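Local coordinates for vascular protein tyrosine phosphatase 1 (Rattus norvegicus, PDB 3I36) that probably removes phosphate from phosphotyrosine residues of proteins, as the intracellular catalytic domain of a receptor-type tyrosine phosphatase, at residues A[152-157]-A[241-246]; A[141-146]-A[249-254]; A[72-77]-A[99-104]; A[183-188]-A[202-207]. All blocks are in the same frame, centred on the assembly; numbering follows the deposited sequence.

Interaction 1: A[152-157]-A[241-246]; sequences TKCEEY and LVHCSA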
loop_
_atom_site.group_PDB
_atom_site.type_symbol
_atom_site.label_atom_id
_atom_site.label_comp_id
_atom_site.label_asym_id
_atom_site.label_seq_id
_atom_site.Cartn_x
_atom_site.Cartn_y
_atom_site.Cartn_z
ATOM N N THR A 152 3.289 -13.316 -13.274
ATOM C CA THR A 152 3.544 -11.877 -13.222
ATOM C C THR A 152 2.580 -11.227 -12.248
ATOM O O THR A 152 1.364 -11.294 -12.411
ATOM C CB THR A 152 3.416 -11.203 -14.597
ATOM O OG1 THR A 152 4.383 -11.768 -15.489
ATOM C CG2 THR A 152 3.672 -9.699 -14.474
ATOM N N LYS A 153 3.136 -10.622 -11.214
ATOM C CA LYS A 153 2.340 -9.926 -10.228
ATOM C C LYS A 153 2.394 -8.427 -10.479
ATOM O O LYS A 153 1.534 -7.685 -10.031
ATOM C CB LYS A 153 2.847 -10.257 -8.827
ATOM C CG LYS A 153 2.573 -11.708 -8.414
ATOM C CD LYS A 153 1.074 -11.950 -8.337
ATOM C CE LYS A 153 0.742 -13.172 -7.518
ATOM N NZ LYS A 153 -0.722 -13.361 -7.374
ATOM N N CYS A 154 3.418 -7.986 -11.199
ATOM C CA CYS A 154 3.660 -6.557 -11.355
ATOM C C CYS A 154 4.678 -6.333 -12.451
ATOM O O CYS A 154 5.651 -7.074 -12.551
ATOM C CB CYS A 154 4.181 -5.964 -10.037
ATOM S SG CYS A 154 4.388 -4.158 -10.089
ATOM N N GLU A 155 4.441 -5.348 -13.307
ATOM C CA GLU A 155 5.444 -5.006 -14.303
ATOM C C GLU A 155 6.659 -4.413 -13.615
ATOM O O GLU A 155 6.540 -3.801 -12.567
ATOM C CB GLU A 155 4.897 -4.019 -15.339
ATOM C CG GLU A 155 3.877 -4.659 -16.248
ATOM C CD GLU A 155 4.441 -5.891 -16.922
ATOM O OE1 GLU A 155 5.438 -5.750 -17.655
ATOM O OE2 GLU A 155 3.897 -6.996 -16.712
ATOM N N GLU A 156 7.832 -4.607 -14.205
ATOM C CA GLU A 156 8.998 -3.899 -13.722
ATOM C C GLU A 156 8.879 -2.503 -14.295
ATOM O O GLU A 156 9.355 -2.219 -15.402
ATOM C CB GLU A 156 10.281 -4.571 -14.176
ATOM C CG GLU A 156 11.518 -3.806 -13.736
ATOM C CD GLU A 156 12.751 -4.673 -13.733
ATOM O OE1 GLU A 156 13.849 -4.142 -13.499
ATOM O OE2 GLU A 156 12.616 -5.892 -13.957
ATOM N N TYR A 157 8.209 -1.641 -13.549
ATOM C CA TYR A 157 7.759 -0.363 -14.085
ATOM C C TYR A 157 8.802 0.708 -13.907
ATOM O O TYR A 157 8.583 1.851 -14.284
ATOM C CB TYR A 157 6.486 0.080 -13.377
ATOM C CG TYR A 157 6.636 0.120 -11.880
ATOM C CD1 TYR A 157 7.231 1.204 -11.246
ATOM C CD2 TYR A 157 6.211 -0.951 -11.102
ATOM C CE1 TYR A 157 7.374 1.222 -9.854
ATOM C CE2 TYR A 157 6.338 -0.939 -9.731
ATOM C CZ TYR A 157 6.920 0.151 -9.113
ATOM O OH TYR A 157 7.044 0.144 -7.748
ATOM N N LEU A 241 2.972 5.891 -2.147
ATOM C CA LEU A 241 2.306 5.008 -3.088
ATOM C C LEU A 241 2.704 3.605 -2.673
ATOM O O LEU A 241 3.885 3.269 -2.628
ATOM C CB LEU A 241 2.757 5.310 -4.509
ATOM C CG LEU A 241 2.084 4.552 -5.653
ATOM C CD1 LEU A 241 2.582 5.143 -6.951
ATOM C CD2 LEU A 241 2.398 3.062 -5.627
ATOM N N VAL A 242 1.715 2.801 -2.325
ATOM C CA VAL A 242 1.989 1.454 -1.853
ATOM C C VAL A 242 1.302 0.505 -2.791
ATOM O O VAL A 242 0.163 0.726 -3.166
ATOM C CB VAL A 242 1.459 1.227 -0.442
ATOM C CG1 VAL A 242 1.868 -0.180 0.063
ATOM C CG2 VAL A 242 2.004 2.290 0.483
ATOM N N HIS A 243 2.009 -0.534 -3.217
ATOM C CA HIS A 243 1.378 -1.514 -4.087
ATOM C C HIS A 243 2.024 -2.858 -3.878
ATOM O O HIS A 243 3.170 -2.952 -3.433
ATOM C CB HIS A 243 1.492 -1.112 -5.553
ATOM C CG HIS A 243 2.865 -1.300 -6.114
ATOM N ND1 HIS A 243 3.275 -2.483 -6.684
ATOM C CD2 HIS A 243 3.926 -0.461 -6.174
ATOM C CE1 HIS A 243 4.529 -2.366 -7.090
ATOM N NE2 HIS A 243 4.951 -1.151 -6.786
ATOM N N CYS A 244 1.266 -3.901 -4.178
ATOM C CA CYS A 244 1.819 -5.233 -4.296
ATOM C C CYS A 244 1.322 -5.665 -5.660
ATOM O O CYS A 244 1.593 -4.990 -6.652
ATOM C CB CYS A 244 1.300 -6.139 -3.175
ATOM S SG CYS A 244 -0.442 -5.821 -2.718
ATOM N N SER A 245 0.562 -6.751 -5.709
ATOM C CA SER A 245 -0.092 -7.233 -6.922
ATOM C C SER A 245 -1.374 -6.446 -7.174
ATOM O O SER A 245 -1.500 -5.604 -8.071
ATOM C CB SER A 245 -0.471 -8.710 -6.718
ATOM O OG SER A 245 -1.274 -8.898 -5.542
ATOM N N ALA A 246 -2.350 -6.762 -6.341
ATOM C CA ALA A 246 -3.658 -6.151 -6.440
ATOM C C ALA A 246 -3.694 -4.815 -5.684
ATOM O O ALA A 246 -4.589 -3.997 -5.878
ATOM C CB ALA A 246 -4.701 -7.098 -5.913
#
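His243, at the end of strand 240-243, meets Tyr157 and Cys154 with its imidazole. Its NE2 lies 2.6 Å from Tyr157 OH in a short hydrogen bond whose proton may sit on either atom; the same hydroxyl is also hydrogen-bonded to Gln202. The hydroxyl arrives at the imidazole edge, near the ring plane, while the two ring planes stand 70° apart and the side chains approach from opposite directions. With SG swung opposite the backbone N (chi1 -175°), Cys154 reaches His243 CE1 at 3.5 Å and leans obliquely on the ring. On its other nitrogen, His243 ND1 donates to the backbone oxygen of the next residue, Cys244 O, at 3.0 Å and nearly straight (171°), on a lone pair in the carbonyl plane. Cys244 itself, probably the phosphocysteine nucleophile, turns its side chain to helix 249-267. At Ser245 the contact turns from hydrogen bonding to van der Waals and CA-H...O contacts: its CA faces Lys153 O at 3.5 Å, and Lys153 CD passes its CB at 3.9 Å. The imidazole, bonded at both nitrogens, is thereby fixed in rotation, and Tyr157, a shell further out, holds the second-shell His243, which in turn grips the Cys244 carbonyl at the start of the phosphate-binding loop.

Interaction 2: A[141-146]-A[249-254]; sequences VMLTKC and GRTGTF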
loop_
_atom_site.group_PDB
_atom_site.type_symbol
_atom_site.label_atom_id
_atom_site.label_comp_id
_atom_site.label_asym_id
_atom_site.label_seq_id
_atom_site.Cartn_x
_atom_site.Cartn_y
_atom_site.Cartn_z
ATOM N N VAL A 141 6.205 2.171 -2.106
ATOM C CA VAL A 141 6.459 0.966 -1.355
ATOM C C VAL A 141 5.912 -0.164 -2.179
ATOM O O VAL A 141 4.715 -0.217 -2.459
ATOM C CB VAL A 141 5.758 0.998 -0.001
ATOM C CG1 VAL A 141 5.954 -0.336 0.728
ATOM C CG2 VAL A 141 6.310 2.139 0.829
ATOM N N MET A 142 6.794 -1.066 -2.573
ATOM C CA MET A 142 6.421 -2.164 -3.429
ATOM C C MET A 142 6.559 -3.442 -2.639
ATOM O O MET A 142 7.636 -3.751 -2.120
ATOM C CB MET A 142 7.338 -2.212 -4.636
ATOM C CG MET A 142 7.118 -3.433 -5.477
ATOM S SD MET A 142 7.961 -3.278 -7.055
ATOM C CE MET A 142 7.489 -4.848 -7.791
ATOM N N LEU A 143 5.472 -4.192 -2.546
ATOM C CA LEU A 143 5.444 -5.307 -1.610
ATOM C C LEU A 143 5.283 -6.624 -2.315
ATOM O O LEU A 143 4.664 -7.553 -1.802
ATOM C CB LEU A 143 4.322 -5.114 -0.599
ATOM C CG LEU A 143 4.461 -3.834 0.225
ATOM C CD1 LEU A 143 3.126 -3.456 0.830
ATOM C CD2 LEU A 143 5.520 -4.019 1.304
ATOM N N THR A 144 5.851 -6.702 -3.505
ATOM C CA THR A 144 5.769 -7.911 -4.281
ATOM C C THR A 144 7.009 -8.016 -5.134
ATOM O O THR A 144 7.648 -7.011 -5.443
ATOM C CB THR A 144 4.527 -7.896 -5.202
ATOM O OG1 THR A 144 4.427 -9.149 -5.873
ATOM C CG2 THR A 144 4.633 -6.787 -6.225
ATOM N N LYS A 145 7.372 -9.237 -5.496
ATOM C CA LYS A 145 8.286 -9.398 -6.597
ATOM C C LYS A 145 7.422 -9.226 -7.824
ATOM O O LYS A 145 6.209 -9.418 -7.754
ATOM C CB LYS A 145 8.886 -10.796 -6.595
ATOM C CG LYS A 145 9.708 -11.121 -5.364
ATOM C CD LYS A 145 10.465 -12.430 -5.586
ATOM C CE LYS A 145 11.203 -12.864 -4.342
ATOM N NZ LYS A 145 10.280 -13.095 -3.197
ATOM N N CYS A 146 8.041 -8.869 -8.941
ATOM C CA CYS A 146 7.327 -8.765 -10.203
ATOM C C CYS A 146 6.713 -10.084 -10.597
ATOM O O CYS A 146 5.661 -10.125 -11.224
ATOM C CB CYS A 146 8.274 -8.316 -11.304
ATOM S SG CYS A 146 8.777 -6.624 -11.096
ATOM N N GLY A 249 -3.811 -6.619 -0.370
ATOM C CA GLY A 249 -3.458 -7.498 0.730
ATOM C C GLY A 249 -2.220 -7.023 1.459
ATOM O O GLY A 249 -2.295 -6.441 2.537
ATOM N N ARG A 250 -1.060 -7.308 0.886
ATOM C CA ARG A 250 0.186 -6.844 1.473
ATOM C C ARG A 250 0.165 -5.336 1.650
ATOM O O ARG A 250 0.619 -4.800 2.659
ATOM C CB ARG A 250 1.330 -7.232 0.557
ATOM C CG ARG A 250 1.473 -8.717 0.436
ATOM C CD ARG A 250 2.586 -9.067 -0.516
ATOM N NE ARG A 250 2.524 -10.486 -0.847
ATOM C CZ ARG A 250 3.361 -11.091 -1.680
ATOM N NH1 ARG A 250 3.236 -12.392 -1.943
ATOM N NH2 ARG A 250 4.329 -10.390 -2.242
ATOM N N THR A 251 -0.397 -4.666 0.658
ATOM C CA THR A 251 -0.483 -3.214 0.670
ATOM C C THR A 251 -1.277 -2.745 1.868
ATOM O O THR A 251 -0.835 -1.868 2.602
ATOM C CB THR A 251 -1.116 -2.716 -0.629
ATOM O OG1 THR A 251 -0.161 -2.878 -1.682
ATOM C CG2 THR A 251 -1.520 -1.245 -0.516
ATOM N N GLY A 252 -2.447 -3.336 2.066
ATOM C CA GLY A 252 -3.297 -2.945 3.178
ATOM C C GLY A 252 -2.622 -3.276 4.485
ATOM O O GLY A 252 -2.722 -2.542 5.456
ATOM N N THR A 253 -1.937 -4.411 4.513
ATOM C CA THR A 253 -1.231 -4.822 5.712
ATOM C C THR A 253 -0.153 -3.800 6.053
ATOM O O THR A 253 -0.050 -3.346 7.184
ATOM C CB THR A 253 -0.634 -6.228 5.533
ATOM O OG1 THR A 253 -1.696 -7.140 5.242
ATOM C CG2 THR A 253 0.083 -6.690 6.796
ATOM N N PHE A 254 0.627 -3.415 5.059
ATOM C CA PHE A 254 1.675 -2.447 5.294
ATOM C C PHE A 254 1.083 -1.120 5.782
ATOM O O PHE A 254 1.559 -0.517 6.749
ATOM C CB PHE A 254 2.457 -2.211 4.021
ATOM C CG PHE A 254 3.475 -1.127 4.156
ATOM C CD1 PHE A 254 4.734 -1.417 4.647
ATOM C CD2 PHE A 254 3.160 0.172 3.843
ATOM C CE1 PHE A 254 5.675 -0.435 4.797
ATOM C CE2 PHE A 254 4.102 1.176 3.997
ATOM C CZ PHE A 254 5.368 0.857 4.473
#
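Val141, near the end of strand 139-142, and Leu143 just beyond it pack on the first turns of helix 249-267 in a buried, mainly apolar contact between the central sheet and the helix beside it. Val141 CG1 sits over the middle of the Phe254 ring, 3.9 Å from the centroid and 7° off the ring normal, a CH-pi contact in which the two side chains come from opposite directions. Leu143 crosses Phe254 at about a right angle; its CD1 touches both Phe254 CB at 3.5 Å and Thr251 CA at 3.6 Å, and its CB lies 3.8 Å from Arg250 CB. From there Arg250 runs out extended (chi2 178°), bringing its guanidinium edge to the backbone of 143-144. A bond from NH2 to Leu143 O is modelled there, but the place of that oxygen is less sure. Firmer partners are Glu148, which makes a salt bridge with Arg250 NH1, and Trp208, in a cation-pi contact. A leucine in place of Arg250 would probably leave Glu148 without its charged mate and take a positive group from the phosphate site. A strand, a phosphate-binding loop and a helix opening on the signature arginine are the hallmark of the cysteine-dependent tyrosine phosphatase active site.

Interaction 3: A[72-77]-A[99-104]; sequences GKNRYN and YINANY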
loop_
_atom_site.group_PDB
_atom_site.type_symbol
_atom_site.label_atom_id
_atom_site.label_comp_id
_atom_site.label_asym_id
_atom_site.label_seq_id
_atom_site.Cartn_x
_atom_site.Cartn_y
_atom_site.Cartn_z
ATOM N N GLY A 72 -9.609 -2.839 -18.756
ATOM C CA GLY A 72 -8.314 -3.402 -19.077
ATOM C C GLY A 72 -7.194 -2.719 -18.320
ATOM O O GLY A 72 -6.038 -3.115 -18.431
ATOM N N LYS A 73 -7.537 -1.688 -17.552
ATOM C CA LYS A 73 -6.541 -0.995 -16.747
ATOM C C LYS A 73 -6.531 -1.583 -15.346
ATOM O O LYS A 73 -5.770 -1.160 -14.480
ATOM C CB LYS A 73 -6.849 0.499 -16.704
ATOM C CG LYS A 73 -6.939 1.158 -18.072
ATOM C CD LYS A 73 -7.383 2.604 -17.907
ATOM C CE LYS A 73 -7.550 3.306 -19.253
ATOM N NZ LYS A 73 -8.082 4.680 -19.017
ATOM N N ASN A 74 -7.394 -2.563 -15.128
ATOM C CA ASN A 74 -7.443 -3.250 -13.852
ATOM C C ASN A 74 -6.729 -4.573 -13.941
ATOM O O ASN A 74 -7.000 -5.371 -14.835
ATOM C CB ASN A 74 -8.883 -3.489 -13.448
ATOM C CG ASN A 74 -9.646 -2.212 -13.318
ATOM O OD1 ASN A 74 -9.136 -1.237 -12.783
ATOM N ND2 ASN A 74 -10.875 -2.206 -13.809
ATOM N N ARG A 75 -5.808 -4.797 -13.020
ATOM C CA ARG A 75 -5.071 -6.037 -13.012
ATOM C C ARG A 75 -5.998 -7.195 -12.709
ATOM O O ARG A 75 -5.956 -8.233 -13.368
ATOM C CB ARG A 75 -3.965 -5.985 -11.967
ATOM C CG ARG A 75 -3.167 -7.287 -11.874
ATOM C CD ARG A 75 -1.917 -7.107 -11.009
ATOM N NE ARG A 75 -0.898 -6.295 -11.680
ATOM C CZ ARG A 75 -0.125 -6.746 -12.661
ATOM N NH1 ARG A 75 -0.255 -8.006 -13.088
ATOM N NH2 ARG A 75 0.773 -5.950 -13.218
ATOM N N TYR A 76 -6.833 -7.016 -11.696
ATOM C CA TYR A 76 -7.817 -8.037 -11.327
ATOM C C TYR A 76 -9.210 -7.458 -11.414
ATOM O O TYR A 76 -9.471 -6.383 -10.888
ATOM C CB TYR A 76 -7.556 -8.531 -9.902
ATOM C CG TYR A 76 -6.150 -9.022 -9.729
ATOM C CD1 TYR A 76 -5.744 -10.225 -10.304
ATOM C CD2 TYR A 76 -5.217 -8.286 -9.011
ATOM C CE1 TYR A 76 -4.465 -10.679 -10.161
ATOM C CE2 TYR A 76 -3.919 -8.735 -8.868
ATOM C CZ TYR A 76 -3.550 -9.932 -9.444
ATOM O OH TYR A 76 -2.259 -10.389 -9.312
ATOM N N ASN A 77 -10.106 -8.175 -12.078
ATOM C CA ASN A 77 -11.447 -7.659 -12.320
ATOM C C ASN A 77 -12.250 -7.461 -11.041
ATOM O O ASN A 77 -13.233 -6.722 -11.020
ATOM C CB ASN A 77 -12.201 -8.593 -13.268
ATOM C CG ASN A 77 -13.466 -7.966 -13.805
ATOM O OD1 ASN A 77 -13.543 -6.747 -13.972
ATOM N ND2 ASN A 77 -14.472 -8.794 -14.076
ATOM N N TYR A 99 -8.273 7.644 -15.206
ATOM C CA TYR A 99 -8.461 6.409 -14.472
ATOM C C TYR A 99 -7.175 5.685 -14.181
ATOM O O TYR A 99 -6.346 5.464 -15.066
ATOM C CB TYR A 99 -9.395 5.444 -15.194
ATOM C CG TYR A 99 -9.590 4.222 -14.356
ATOM C CD1 TYR A 99 -10.519 4.218 -13.321
ATOM C CD2 TYR A 99 -8.802 3.092 -14.544
ATOM C CE1 TYR A 99 -10.679 3.117 -12.510
ATOM C CE2 TYR A 99 -8.964 1.966 -13.740
ATOM C CZ TYR A 99 -9.909 1.998 -12.719
ATOM O OH TYR A 99 -10.076 0.913 -11.910
ATOM N N ILE A 100 -7.036 5.291 -12.924
ATOM C CA ILE A 100 -6.005 4.349 -12.552
ATOM C C ILE A 100 -6.552 3.538 -11.400
ATOM O O ILE A 100 -7.340 4.034 -10.580
ATOM C CB ILE A 100 -4.705 5.053 -12.143
ATOM C CG1 ILE A 100 -3.616 4.010 -11.821
ATOM C CG2 ILE A 100 -4.984 5.993 -10.964
ATOM C CD1 ILE A 100 -2.191 4.563 -11.895
ATOM N N ASN A 101 -6.170 2.275 -11.355
ATOM C CA ASN A 101 -6.639 1.422 -10.297
ATOM C C ASN A 101 -5.841 1.735 -9.047
ATOM O O ASN A 101 -4.791 1.144 -8.801
ATOM C CB ASN A 101 -6.495 -0.042 -10.659
ATOM C CG ASN A 101 -7.234 -0.923 -9.688
ATOM O OD1 ASN A 101 -7.061 -0.791 -8.473
ATOM N ND2 ASN A 101 -8.089 -1.802 -10.206
ATOM N N ALA A 102 -6.340 2.707 -8.296
ATOM C CA ALA A 102 -5.643 3.240 -7.134
ATOM C C ALA A 102 -6.643 4.024 -6.317
ATOM O O ALA A 102 -7.562 4.646 -6.860
ATOM C CB ALA A 102 -4.492 4.158 -7.565
ATOM N N ASN A 103 -6.461 4.008 -5.003
ATOM C CA ASN A 103 -7.294 4.815 -4.129
ATOM C C ASN A 103 -6.423 5.484 -3.098
ATOM O O ASN A 103 -5.424 4.914 -2.662
ATOM C CB ASN A 103 -8.291 3.943 -3.371
ATOM C CG ASN A 103 -9.275 3.285 -4.286
ATOM O OD1 ASN A 103 -10.327 3.852 -4.615
ATOM N ND2 ASN A 103 -8.946 2.086 -4.707
ATOM N N TYR A 104 -6.831 6.679 -2.694
ATOM C CA TYR A 104 -6.216 7.329 -1.555
ATOM C C TYR A 104 -6.624 6.546 -0.335
ATOM O O TYR A 104 -7.794 6.247 -0.153
ATOM C CB TYR A 104 -6.726 8.746 -1.416
ATOM C CG TYR A 104 -6.386 9.600 -2.591
ATOM C CD1 TYR A 104 -5.108 10.118 -2.752
ATOM C CD2 TYR A 104 -7.345 9.895 -3.548
ATOM C CE1 TYR A 104 -4.797 10.913 -3.854
ATOM C CE2 TYR A 104 -7.051 10.681 -4.630
ATOM C CZ TYR A 104 -5.779 11.191 -4.780
ATOM O OH TYR A 104 -5.504 11.968 -5.880
HETATM O O HOH W 1 -4.703 1.227 -13.562
HETATM O O HOH W 2 -6.073 5.922 -17.678
#
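Asn74 OD1 is the tight centre of this contact, taking hydrogen bonds from two side chains of 99-104. Tyr99 OH donates to it over 2.5 Å, in the plane of the carboxamide carbonyl and on a lone pair, and OD1 in turn lies at the edge of the phenol ring, whose plane stands 78° from the amide. Asn101 ND2 gives the second bond, 2.8 Å to Asn74 OD1 but bent to 146°, from above the carbonyl plane; the two amides cross at about a right angle. Asn101 CG lies anti to the backbone N (chi1 -168°), which carries its amide across to Asn74. All these groups are buried and further bonded: Asn74 ND2 bonds to Ala65 O, while Asn101 ND2 also gives to Val79 O and its OD1 accepts from Arg283.

The looser side is that of Lys73, which is partly exposed. Its extended chain slides past Tyr99 in the opposite direction, CD coming to the ring edge 3.7 Å from CD2. Its NZ is held by Asn70, and one water accepts from Lys73 NZ and lies within hydrogen-bonding reach of Tyr99 O. Another water accepts from Asn101 N and donates to Lys73 O, 2.8 Å from each. Within the KNRY recognition loop of the phosphatase fold, then, direct bonds on one buried oxygen set the position of Asn74, whereas Lys73 is linked to Tyr99 and Asn101 partly through water.

Interaction 4: A[183-188]-A[202-207]; sequences TIRDFV and QFHFTS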
loop_
_atom_site.group_PDB
_atom_site.type_symbol
_atom_site.label_atom_id
_atom_site.label_comp_id
_atom_site.label_asym_id
_atom_site.label_seq_id
_atom_site.Cartn_x
_atom_site.Cartn_y
_atom_site.Cartn_z
ATOM N N THR A 183 15.066 -4.178 -1.485
ATOM C CA THR A 183 15.913 -3.365 -2.320
ATOM C C THR A 183 15.362 -1.964 -2.281
ATOM O O THR A 183 14.155 -1.761 -2.321
ATOM C CB THR A 183 15.897 -3.886 -3.754
ATOM O OG1 THR A 183 16.516 -5.172 -3.772
ATOM C CG2 THR A 183 16.626 -2.921 -4.703
ATOM N N ILE A 184 16.257 -0.999 -2.177
ATOM C CA ILE A 184 15.848 0.376 -2.162
ATOM C C ILE A 184 16.442 1.036 -3.380
ATOM O O ILE A 184 17.646 0.913 -3.652
ATOM C CB ILE A 184 16.296 1.075 -0.869
ATOM C CG1 ILE A 184 15.604 0.409 0.329
ATOM C CG2 ILE A 184 15.954 2.557 -0.926
ATOM C CD1 ILE A 184 16.109 0.875 1.673
ATOM N N ARG A 185 15.586 1.701 -4.143
ATOM C CA ARG A 185 16.025 2.324 -5.376
ATOM C C ARG A 185 15.683 3.789 -5.316
ATOM O O ARG A 185 14.586 4.168 -4.912
ATOM C CB ARG A 185 15.350 1.663 -6.572
ATOM C CG ARG A 185 15.522 0.146 -6.580
ATOM C CD ARG A 185 15.070 -0.455 -7.908
ATOM N NE ARG A 185 15.266 -1.894 -7.894
ATOM C CZ ARG A 185 14.361 -2.762 -7.458
ATOM N NH1 ARG A 185 13.178 -2.333 -7.030
ATOM N NH2 ARG A 185 14.629 -4.061 -7.465
ATOM N N ASP A 186 16.642 4.612 -5.704
ATOM C CA ASP A 186 16.380 6.021 -5.840
ATOM C C ASP A 186 16.307 6.361 -7.303
ATOM O O ASP A 186 17.085 5.851 -8.118
ATOM C CB ASP A 186 17.456 6.845 -5.151
ATOM C CG ASP A 186 17.233 6.944 -3.670
ATOM O OD1 ASP A 186 16.061 7.032 -3.271
ATOM O OD2 ASP A 186 18.218 6.934 -2.907
ATOM N N PHE A 187 15.371 7.244 -7.621
ATOM C CA PHE A 187 15.202 7.737 -8.965
ATOM C C PHE A 187 15.090 9.244 -8.936
ATOM O O PHE A 187 14.858 9.865 -7.894
ATOM C CB PHE A 187 13.915 7.195 -9.573
ATOM C CG PHE A 187 13.802 5.711 -9.514
ATOM C CD1 PHE A 187 14.224 4.930 -10.580
ATOM C CD2 PHE A 187 13.285 5.091 -8.388
ATOM C CE1 PHE A 187 14.131 3.554 -10.520
ATOM C CE2 PHE A 187 13.175 3.707 -8.324
ATOM C CZ PHE A 187 13.604 2.937 -9.391
ATOM N N VAL A 188 15.273 9.824 -10.102
ATOM C CA VAL A 188 14.858 11.183 -10.328
ATOM C C VAL A 188 13.661 11.055 -11.237
ATOM O O VAL A 188 13.705 10.340 -12.234
ATOM C CB VAL A 188 15.948 11.996 -11.029
ATOM C CG1 VAL A 188 15.407 13.353 -11.415
ATOM C CG2 VAL A 188 17.155 12.137 -10.117
ATOM N N GLN A 202 12.032 4.146 -3.998
ATOM C CA GLN A 202 11.176 3.007 -4.073
ATOM C C GLN A 202 11.703 1.997 -3.086
ATOM O O GLN A 202 12.861 1.582 -3.161
ATOM C CB GLN A 202 11.230 2.395 -5.468
ATOM C CG GLN A 202 10.368 1.160 -5.610
ATOM C CD GLN A 202 10.837 0.318 -6.781
ATOM O OE1 GLN A 202 12.034 0.234 -7.040
ATOM N NE2 GLN A 202 9.903 -0.297 -7.494
ATOM N N PHE A 203 10.848 1.622 -2.154
ATOM C CA PHE A 203 11.185 0.624 -1.158
ATOM C C PHE A 203 10.598 -0.671 -1.638
ATOM O O PHE A 203 9.388 -0.873 -1.595
ATOM C CB PHE A 203 10.602 1.026 0.186
ATOM C CG PHE A 203 11.113 2.351 0.674
ATOM C CD1 PHE A 203 12.200 2.419 1.535
ATOM C CD2 PHE A 203 10.544 3.526 0.230
ATOM C CE1 PHE A 203 12.675 3.640 1.975
ATOM C CE2 PHE A 203 11.014 4.745 0.659
ATOM C CZ PHE A 203 12.079 4.804 1.540
ATOM N N HIS A 204 11.467 -1.536 -2.130
ATOM C CA HIS A 204 11.023 -2.782 -2.698
ATOM C C HIS A 204 11.227 -3.903 -1.699
ATOM O O HIS A 204 12.336 -4.398 -1.520
ATOM C CB HIS A 204 11.773 -3.084 -3.990
ATOM C CG HIS A 204 11.165 -4.203 -4.769
ATOM N ND1 HIS A 204 11.569 -4.535 -6.042
ATOM C CD2 HIS A 204 10.149 -5.043 -4.462
ATOM C CE1 HIS A 204 10.849 -5.555 -6.476
ATOM N NE2 HIS A 204 9.973 -5.874 -5.541
ATOM N N PHE A 205 10.144 -4.271 -1.024
ATOM C CA PHE A 205 10.156 -5.395 -0.110
ATOM C C PHE A 205 10.069 -6.637 -0.968
ATOM O O PHE A 205 9.030 -6.923 -1.557
ATOM C CB PHE A 205 8.946 -5.334 0.797
ATOM C CG PHE A 205 9.038 -6.236 1.985
ATOM C CD1 PHE A 205 8.350 -7.439 2.010
ATOM C CD2 PHE A 205 9.824 -5.884 3.075
ATOM C CE1 PHE A 205 8.429 -8.275 3.111
ATOM C CE2 PHE A 205 9.904 -6.705 4.180
ATOM C CZ PHE A 205 9.204 -7.911 4.199
ATOM N N THR A 206 11.165 -7.377 -1.048
ATOM C CA THR A 206 11.223 -8.491 -1.977
ATOM C C THR A 206 11.021 -9.819 -1.273
ATOM O O THR A 206 10.980 -10.868 -1.918
ATOM C CB THR A 206 12.590 -8.548 -2.649
ATOM O OG1 THR A 206 13.599 -8.572 -1.633
ATOM C CG2 THR A 206 12.798 -7.329 -3.524
ATOM N N SER A 207 10.893 -9.776 0.046
ATOM C CA SER A 207 10.973 -10.993 0.836
ATOM C C SER A 207 9.658 -11.429 1.465
ATOM O O SER A 207 9.641 -12.265 2.350
ATOM C CB SER A 207 12.058 -10.860 1.906
ATOM O OG SER A 207 11.811 -9.749 2.744
HETATM O O HOH W 3 15.903 -7.369 -2.195
#
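Gln202 and Arg185 pair across a beta hairpin, strands 182-191 and 196-205, and with His204 they carry most of the contact. The strand segments run antiparallel at 161°. Arg185 and Gln202 form a hydrogen-bonded pair, Gln202 N giving to Arg185 O over 2.7 Å, and Thr183 with His204 is a second such pair. Their four side chains share one face of the sheet; Ile184 and Phe203, a non-hydrogen-bonded pair, occupy the other, against helix 218-231.

Arg185 lies side by side with both Gln202 and His204. Its extended chain puts NH1 between two acceptors, Gln202 OE1 at 2.8 Å and His204 ND1 at 2.9 Å, each near the guanidinium plane. The histidine bond also lies near the imidazole plane, but the glutamine oxygen is approached from above its carbonyl plane. With ND1 accepting and NE2 bonded to Thr144 O, His204 is probably neutral. Replacing Arg185 with a leucine would probably leave His204 ND1 and Gln202 OE1 without their shared donor and Glu176, its salt-bridge partner at NE, without a countercharge. Gln202 also offers CB to the edge of the Phe187 ring, CE2 lying 3.7 Å away.

Where the hairpin strands part, a single water bridges the hydroxyls, 2.8 Å from Thr183 OG1 and 2.7 Å from Thr206 OG1.

In the fold
All four contacts reach the same mixed sheet, whose neighbouring strands 240-243, 139-142 and 196-205 carry interactions 1, 2 and 4 in turn. Interaction 2 is the most central and chiefly apolar; interaction 1, about 8 Å away between centres, is more polar and includes the start of the catalytic loop. Interaction 4 trades on backbone pairing and a buried polar cluster, and it joins the others through Gln202 to Tyr157 and His204 to Thr144. Interactions 3 and 4, about 22 Å apart between centres, lie further from the middle of the chain, and both include bridging water; segment 72-77 reaches interaction 1 through Arg75 and Tyr76. Interaction 4 is nested along the chain within the loops closed by 1 and 2.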